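Local coordinates for protein putative PTS system, cellobiose-specific IIA component (Streptococcus mutans, PDB 3L8R) that probably relays a phosphoryl group in sugar uptake, as the trimeric IIA component of a cellobiose-type phosphotransferase system, at residues Asn52-Leu55 / Ala56-Leu60; Ala73-Asp76 / Leu77-Tyr81; His99-Thr102 / Thr103-Leu106. All blocks are in the same frame, centred on the assembly; numbering follows the deposited sequence.

Contact 1 of 3, residues Asn52-Leu55 / Ala56-Leu60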
loop_
_atom_site.group_PDB
_atom_site.type_symbol
_atom_site.label_atom_id
_atom_site.label_comp_id
_atom_site.label_asym_id
_atom_site.label_seq_id
_atom_site.Cartn_x
_atom_site.Cartn_y
_atom_site.Cartn_z
ATOM N N ASN A 52 11.497 20.098 13.627
ATOM C CA ASN A 52 12.018 19.263 14.725
ATOM C C ASN A 52 12.456 17.799 14.384
ATOM O O ASN A 52 11.744 16.825 14.701
ATOM C CB ASN A 52 10.999 19.249 15.854
ATOM C CG ASN A 52 11.551 18.637 17.115
ATOM O OD1 ASN A 52 12.703 18.189 17.142
ATOM N ND2 ASN A 52 10.739 18.607 18.177
ATOM N N TYR A 53 13.648 17.676 13.787
ATOM C CA TYR A 53 14.196 16.425 13.242
ATOM C C TYR A 53 14.516 15.370 14.250
ATOM O O TYR A 53 14.584 14.183 13.919
ATOM C CB TYR A 53 15.417 16.712 12.394
ATOM C CG TYR A 53 15.102 17.731 11.311
ATOM C CD1 TYR A 53 13.943 17.615 10.546
ATOM C CD2 TYR A 53 15.935 18.827 11.073
ATOM C CE1 TYR A 53 13.618 18.565 9.569
ATOM C CE2 TYR A 53 15.619 19.795 10.080
ATOM C CZ TYR A 53 14.465 19.641 9.336
ATOM O OH TYR A 53 14.136 20.541 8.362
ATOM N N ILE A 54 14.680 15.791 15.492
ATOM C CA ILE A 54 14.925 14.876 16.592
ATOM C C ILE A 54 13.723 14.035 16.891
ATOM O O ILE A 54 13.789 12.820 16.909
ATOM C CB ILE A 54 15.391 15.657 17.845
ATOM C CG1 ILE A 54 16.838 15.948 17.623
ATOM C CG2 ILE A 54 15.295 14.830 19.146
ATOM C CD1 ILE A 54 17.381 14.933 16.596
ATOM N N LEU A 55 12.616 14.707 17.135
ATOM C CA LEU A 55 11.412 14.054 17.512
ATOM C C LEU A 55 11.020 13.103 16.399
ATOM O O LEU A 55 10.721 11.931 16.664
ATOM C CB LEU A 55 10.337 15.110 17.749
ATOM C CG LEU A 55 9.109 14.617 18.516
ATOM C CD1 LEU A 55 9.495 14.068 19.872
ATOM C CD2 LEU A 55 8.153 15.794 18.629
ATOM N N ALA A 56 11.049 13.614 15.167
ATOM C CA ALA A 56 10.614 12.877 13.990
ATOM C C ALA A 56 11.400 11.579 13.832
ATOM O O ALA A 56 10.809 10.517 13.595
ATOM C CB ALA A 56 10.737 13.747 12.732
ATOM N N GLU A 57 12.719 11.656 14.023
ATOM C CA GLU A 57 13.539 10.458 13.948
ATOM C C GLU A 57 13.173 9.432 15.004
ATOM O O GLU A 57 13.116 8.208 14.697
ATOM C CB GLU A 57 15.024 10.757 14.008
ATOM C CG GLU A 57 15.828 9.457 13.933
ATOM C CD GLU A 57 17.306 9.651 13.676
ATOM O OE1 GLU A 57 17.996 8.615 13.543
ATOM O OE2 GLU A 57 17.787 10.808 13.608
ATOM N N GLN A 58 12.925 9.941 16.221
ATOM C CA GLN A 58 12.497 9.136 17.385
ATOM C C GLN A 58 11.135 8.530 17.157
ATOM O O GLN A 58 10.932 7.345 17.423
ATOM C CB GLN A 58 12.462 9.974 18.688
ATOM C CG GLN A 58 13.811 10.150 19.366
ATOM C CD GLN A 58 13.863 11.344 20.313
ATOM O OE1 GLN A 58 12.869 12.090 20.455
ATOM N NE2 GLN A 58 15.029 11.536 20.987
ATOM N N LYS A 59 10.203 9.344 16.675
ATOM C CA LYS A 59 8.863 8.873 16.376
ATOM C C LYS A 59 8.856 7.800 15.288
ATOM O O LYS A 59 8.129 6.789 15.397
ATOM C CB LYS A 59 7.975 10.054 16.004
ATOM C CG LYS A 59 7.009 10.549 17.129
ATOM C CD LYS A 59 7.623 10.606 18.553
ATOM C CE LYS A 59 6.627 11.215 19.533
ATOM N NZ LYS A 59 5.595 10.248 20.006
ATOM N N LEU A 60 9.685 7.982 14.258
ATOM C CA LEU A 60 9.905 6.880 13.288
ATOM C C LEU A 60 10.385 5.578 13.912
ATOM O O LEU A 60 10.075 4.521 13.415
ATOM C CB LEU A 60 10.780 7.286 12.093
ATOM C CG LEU A 60 10.077 8.303 11.195
ATOM C CD1 LEU A 60 11.006 8.978 10.198
ATOM C CD2 LEU A 60 8.862 7.662 10.481
#
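The carboxamide of Gln58 receives Ile54 over one face: the methyl CG2 sits 3.8 Å from NE2, displaced from the middle of the group, and the backbone O of Ile54, 3.7 Å from CD, lies on that same face. Leu55 CD1 approaches the oxygen end, 4.0 Å from OE1. These are the first two turns of helix 53-82 in a three-helix bundle, and an N-cap begins them. Asn52, a residue well suited to that position, bends its own amide back so that OD1 accepts a weak bond of 3.5 Å from Leu55 N, a donor that has no preceding helical carbonyl to use. The side chain of Tyr53 packs on Tyr117 and Lys118 of helix 91-118.

Beyond the cap, the residues sort by side. Ala56 is buried, a place that suits a residue whose side chain is a single methyl, and Leu60 fills the interior against Ala44 and Ala110. Leu55 and Lys59 run alongside each other in the same direction, with CG of Leu55 anti to its N (chi1 -164°) and CD1 4.1 Å from CE of Lys59. The aliphatic part of the lysine thus extends the apolar surface, while its ammonium group reaches weak, long ion pairs with Glu43 and Glu62. In the backbone that carries them, the bond from Lys59 N to Leu55 O is short, 2.6 Å, with the donor lying nearly along the C=O axis.

Contact 2 of 3, residues Ala73-Asp76 / Leu77-Tyr81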
loop_
_atom_site.group_PDB
_atom_site.type_symbol
_atom_site.label_atom_id
_atom_site.label_comp_id
_atom_site.label_asym_id
_atom_site.label_seq_id
_atom_site.Cartn_x
_atom_site.Cartn_y
_atom_site.Cartn_z
ATOM N N ALA A 73 2.649 -10.604 13.878
ATOM C CA ALA A 73 1.403 -11.331 13.787
ATOM C C ALA A 73 1.135 -11.748 12.345
ATOM O O ALA A 73 0.734 -12.882 12.105
ATOM C CB ALA A 73 0.289 -10.546 14.358
ATOM N N GLN A 74 1.387 -10.863 11.380
ATOM C CA GLN A 74 1.330 -11.297 9.980
ATOM C C GLN A 74 2.329 -12.430 9.683
ATOM O O GLN A 74 2.002 -13.404 8.975
ATOM C CB GLN A 74 1.490 -10.145 8.973
ATOM C CG GLN A 74 1.430 -10.628 7.543
ATOM C CD GLN A 74 1.456 -9.500 6.538
ATOM O OE1 GLN A 74 2.514 -9.064 6.084
ATOM N NE2 GLN A 74 0.285 -9.003 6.200
ATOM N N THR A 75 3.536 -12.325 10.217
ATOM C CA THR A 75 4.504 -13.383 9.944
ATOM C C THR A 75 4.050 -14.751 10.493
ATOM O O THR A 75 4.284 -15.795 9.846
ATOM C CB THR A 75 5.940 -13.021 10.374
ATOM O OG1 THR A 75 6.291 -11.754 9.808
ATOM C CG2 THR A 75 6.927 -14.046 9.848
ATOM N N ASP A 76 3.383 -14.737 11.652
ATOM C CA ASP A 76 2.955 -15.987 12.291
ATOM C C ASP A 76 1.896 -16.632 11.430
ATOM O O ASP A 76 1.898 -17.857 11.244
ATOM C CB ASP A 76 2.380 -15.758 13.698
ATOM C CG ASP A 76 3.425 -15.282 14.710
ATOM O OD1 ASP A 76 4.657 -15.368 14.449
ATOM O OD2 ASP A 76 2.994 -14.802 15.787
ATOM N N LEU A 77 0.994 -15.803 10.895
ATOM C CA LEU A 77 -0.043 -16.282 9.987
ATOM C C LEU A 77 0.529 -16.896 8.735
ATOM O O LEU A 77 0.173 -18.031 8.384
ATOM C CB LEU A 77 -0.964 -15.157 9.603
ATOM C CG LEU A 77 -1.847 -14.648 10.719
ATOM C CD1 LEU A 77 -2.702 -13.577 10.102
ATOM C CD2 LEU A 77 -2.682 -15.776 11.309
ATOM N N LEU A 78 1.393 -16.147 8.048
ATOM C CA LEU A 78 2.068 -16.662 6.860
ATOM C C LEU A 78 2.770 -17.989 7.167
ATOM O O LEU A 78 2.595 -18.967 6.455
ATOM C CB LEU A 78 3.074 -15.641 6.359
ATOM C CG LEU A 78 2.721 -14.649 5.254
ATOM C CD1 LEU A 78 1.277 -14.447 5.050
ATOM C CD2 LEU A 78 3.430 -13.326 5.506
ATOM N N GLN A 79 3.528 -18.019 8.258
ATOM C CA GLN A 79 4.331 -19.190 8.632
ATOM C C GLN A 79 3.423 -20.387 8.992
ATOM O O GLN A 79 3.731 -21.538 8.642
ATOM C CB GLN A 79 5.311 -18.823 9.773
ATOM C CG GLN A 79 6.610 -19.632 9.822
ATOM C CD GLN A 79 7.891 -18.808 9.534
ATOM O OE1 GLN A 79 7.991 -17.616 9.873
ATOM N NE2 GLN A 79 8.889 -19.469 8.937
ATOM N N GLU A 80 2.310 -20.106 9.678
ATOM C CA GLU A 80 1.234 -21.069 9.876
ATOM C C GLU A 80 0.705 -21.582 8.553
ATOM O O GLU A 80 0.561 -22.787 8.371
ATOM C CB GLU A 80 0.073 -20.462 10.660
ATOM C CG GLU A 80 0.111 -20.663 12.163
ATOM C CD GLU A 80 -0.113 -22.118 12.610
ATOM O OE1 GLU A 80 -0.715 -22.926 11.851
ATOM O OE2 GLU A 80 0.321 -22.447 13.740
ATOM N N TYR A 81 0.392 -20.680 7.625
ATOM C CA TYR A 81 -0.074 -21.110 6.311
ATOM C C TYR A 81 0.977 -21.985 5.616
ATOM O O TYR A 81 0.622 -22.990 4.975
ATOM C CB TYR A 81 -0.457 -19.925 5.406
ATOM C CG TYR A 81 -0.655 -20.321 3.932
ATOM C CD1 TYR A 81 0.408 -20.270 3.020
ATOM C CD2 TYR A 81 -1.883 -20.778 3.471
ATOM C CE1 TYR A 81 0.244 -20.656 1.688
ATOM C CE2 TYR A 81 -2.059 -21.150 2.142
ATOM C CZ TYR A 81 -0.992 -21.088 1.250
ATOM O OH TYR A 81 -1.163 -21.475 -0.082
#
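Gln74 and Leu78, one turn apart, meet obliquely where CG of the glutamine touches CD2 of the leucine at 3.9 Å. CG of Gln74 stands anti to its N (chi1 180°) and the chain runs on extended; the side chain packs on Gln97 and Met101 of helix 91-118 and on His95 of the second subunit. The backbone beneath is fully helical. Leu77 N, Leu78 N, Gln79 N and Glu80 N each donate to the carbonyl four residues earlier, the bond from Leu78 N to Gln74 O being almost straight, with an N-H...O angle of 178°. The shortest two, Gln79 N to Thr75 O and Glu80 N to Asp76 O, both measure 2.8 Å.

Several side-chain polar atoms have partners elsewhere. The hydroxyl of Thr75 lies anti to its carbonyl carbon (chi1 -52°), a position from which OG1 bonds back to the O of His71; this is how a threonine can be held within a helix. Its methyl CG2 is left to run alongside Gln79, 3.7 Å from OE1. Glu80 bends at chi2 and turns away from Asp76, OE1 bonding to Thr85 OG1 beyond the helix end, while its backbone O bonds to Ser83 OG. Tyr81 spans the subunit boundary, its OH bonded to Glu90 of the second subunit. The leucines suit the remaining sides: Leu77 is buried on Met93, and both Leu77 and Leu78 meet Ile91 of the second subunit. Such an alternation of apolar and polar sides is that of an amphipathic helix in a bundle, here a predicted coiled coil at the subunit interface, beside the predicted phosphohistidine site.

Contact 3 of 3, residues His99-Thr102 / Thr103-Leu106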
loop_
_atom_site.group_PDB
_atom_site.type_symbol
_atom_site.label_atom_id
_atom_site.label_comp_id
_atom_site.label_asym_id
_atom_site.label_seq_id
_atom_site.Cartn_x
_atom_site.Cartn_y
_atom_site.Cartn_z
ATOM N N HIS A 99 -3.544 -2.581 5.990
ATOM C CA HIS A 99 -3.160 -1.549 6.926
ATOM C C HIS A 99 -1.708 -1.768 7.311
ATOM O O HIS A 99 -0.908 -0.820 7.302
ATOM C CB HIS A 99 -4.071 -1.577 8.152
ATOM C CG HIS A 99 -4.448 -0.214 8.634
ATOM N ND1 HIS A 99 -3.545 0.629 9.273
ATOM C CD2 HIS A 99 -5.617 0.475 8.531
ATOM C CE1 HIS A 99 -4.148 1.782 9.532
ATOM N NE2 HIS A 99 -5.404 1.708 9.106
ATOM N N LEU A 100 -1.340 -3.006 7.610
ATOM C CA LEU A 100 0.065 -3.291 7.886
ATOM C C LEU A 100 0.973 -2.866 6.731
ATOM O O LEU A 100 1.901 -2.112 6.938
ATOM C CB LEU A 100 0.276 -4.774 8.247
ATOM C CG LEU A 100 1.690 -5.235 8.621
ATOM C CD1 LEU A 100 2.446 -4.374 9.686
ATOM C CD2 LEU A 100 1.740 -6.745 9.003
ATOM N N MET A 101 0.702 -3.321 5.516
ATOM C CA MET A 101 1.665 -3.116 4.442
ATOM C C MET A 101 1.654 -1.667 3.949
ATOM O O MET A 101 2.705 -1.147 3.585
ATOM C CB MET A 101 1.413 -4.105 3.310
ATOM C CG MET A 101 1.505 -5.615 3.728
ATOM S SD MET A 101 3.236 -6.239 4.017
ATOM C CE MET A 101 3.917 -6.040 2.338
ATOM N N THR A 102 0.528 -0.956 3.977
ATOM C CA THR A 102 0.624 0.446 3.593
ATOM C C THR A 102 1.294 1.261 4.673
ATOM O O THR A 102 1.993 2.249 4.408
ATOM C CB THR A 102 -0.693 1.093 3.114
ATOM O OG1 THR A 102 -1.615 1.279 4.215
ATOM C CG2 THR A 102 -1.365 0.294 1.994
ATOM N N THR A 103 1.124 0.821 5.911
ATOM C CA THR A 103 1.709 1.563 7.018
ATOM C C THR A 103 3.219 1.382 7.006
ATOM O O THR A 103 3.967 2.353 7.174
ATOM C CB THR A 103 0.987 1.255 8.380
ATOM O OG1 THR A 103 -0.332 1.811 8.326
ATOM C CG2 THR A 103 1.736 1.891 9.579
ATOM N N MET A 104 3.688 0.170 6.727
ATOM C CA MET A 104 5.134 -0.024 6.453
ATOM C C MET A 104 5.643 0.875 5.323
ATOM O O MET A 104 6.603 1.610 5.490
ATOM C CB MET A 104 5.393 -1.469 6.072
ATOM C CG MET A 104 6.827 -1.764 5.551
ATOM S SD MET A 104 6.924 -3.559 5.228
ATOM C CE MET A 104 6.427 -3.619 3.488
ATOM N N THR A 105 4.988 0.813 4.167
ATOM C CA THR A 105 5.349 1.663 3.060
ATOM C C THR A 105 5.373 3.122 3.510
ATOM O O THR A 105 6.294 3.861 3.155
ATOM C CB THR A 105 4.361 1.530 1.883
ATOM O OG1 THR A 105 4.122 0.146 1.565
ATOM C CG2 THR A 105 4.902 2.242 0.667
ATOM N N LEU A 106 4.381 3.542 4.305
ATOM C CA LEU A 106 4.342 4.928 4.712
ATOM C C LEU A 106 5.525 5.263 5.633
ATOM O O LEU A 106 6.078 6.336 5.499
ATOM C CB LEU A 106 3.020 5.293 5.367
ATOM C CG LEU A 106 2.858 6.768 5.714
ATOM C CD1 LEU A 106 2.618 7.617 4.453
ATOM C CD2 LEU A 106 1.786 7.017 6.740
#
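Between His99 and Leu106 the backbone is regular helix, the N atoms of Thr103, Met104, Thr105 and Leu106 each donating to the O four residues before, with an N-H...O angle of 171° from Met104 N to Leu100 O. Two threonines add side-chain bonds to this ladder. Thr105 OG1 donates to Met101 O at 2.8 Å, and Thr105 N reaches the same oxygen at 3.1 Å from the opposite face of the carbonyl plane, giving one buried acceptor two donors. The rotation that permits it places OG1 anti to the carbonyl carbon (chi1 -49°), turned back along the helix. Thr103 repeats the pattern less firmly, with a weak 2.9 Å bond from OG1 to His99 O. That hydroxyl also lies obliquely beside the His99 ring, 3.6 Å from ND1, a ring nitrogen whose bond is to Ser34 OG.

Threonine fits such places because its hydroxyl can be satisfied within its own helix while the methyl packs, and this matters here because the segment lies at the meeting of three subunits in the trimer of three-helix bundles that this IIA family forms. Thr102 packs on Thr102 of the second subunit, and its OG1 bonds to Arg38 NH1 and to the O of Asp98, the residue predicted to bind the shared magnesium ion. Thr105 OG1 is further bonded to Thr102 OG1 and Arg38 NH2 of the second subunit.

The methionines bring flexible apolar bulk to the interface. Met101 and Met104 extend alongside each other, their methyls meeting at CE to CE 3.7 Å; the bends of Met101 at chi2 and chi3 and that of Met104 at chi3 bring them together. Met101 and Met104 rest on Asp98 and Arg38 of the second subunit, respectively.

Contacts 1 and 2 occupy the two ends of helix 53-82, their centres about 31 Å apart on opposite sides of the chain's centre, while contact 3 lies on helix 91-118 near the middle. Contact 1 is a surface contact at the helix start, untouched by another subunit, and its polar groups serve an N-cap and weak ion pairs to residues outside it. Contact 2 is partly buried and bonds across to the second subunit. Contact 3 is core, where threonine hydroxyls bond to backbone carbonyls of their own helix and, at Thr105, to the second subunit. The latter two touch directly, Gln74 CB lying 3.4 Å from Leu100 CD2, whereas contacts 1 and 3 remain about 6 Å apart at their nearest atoms.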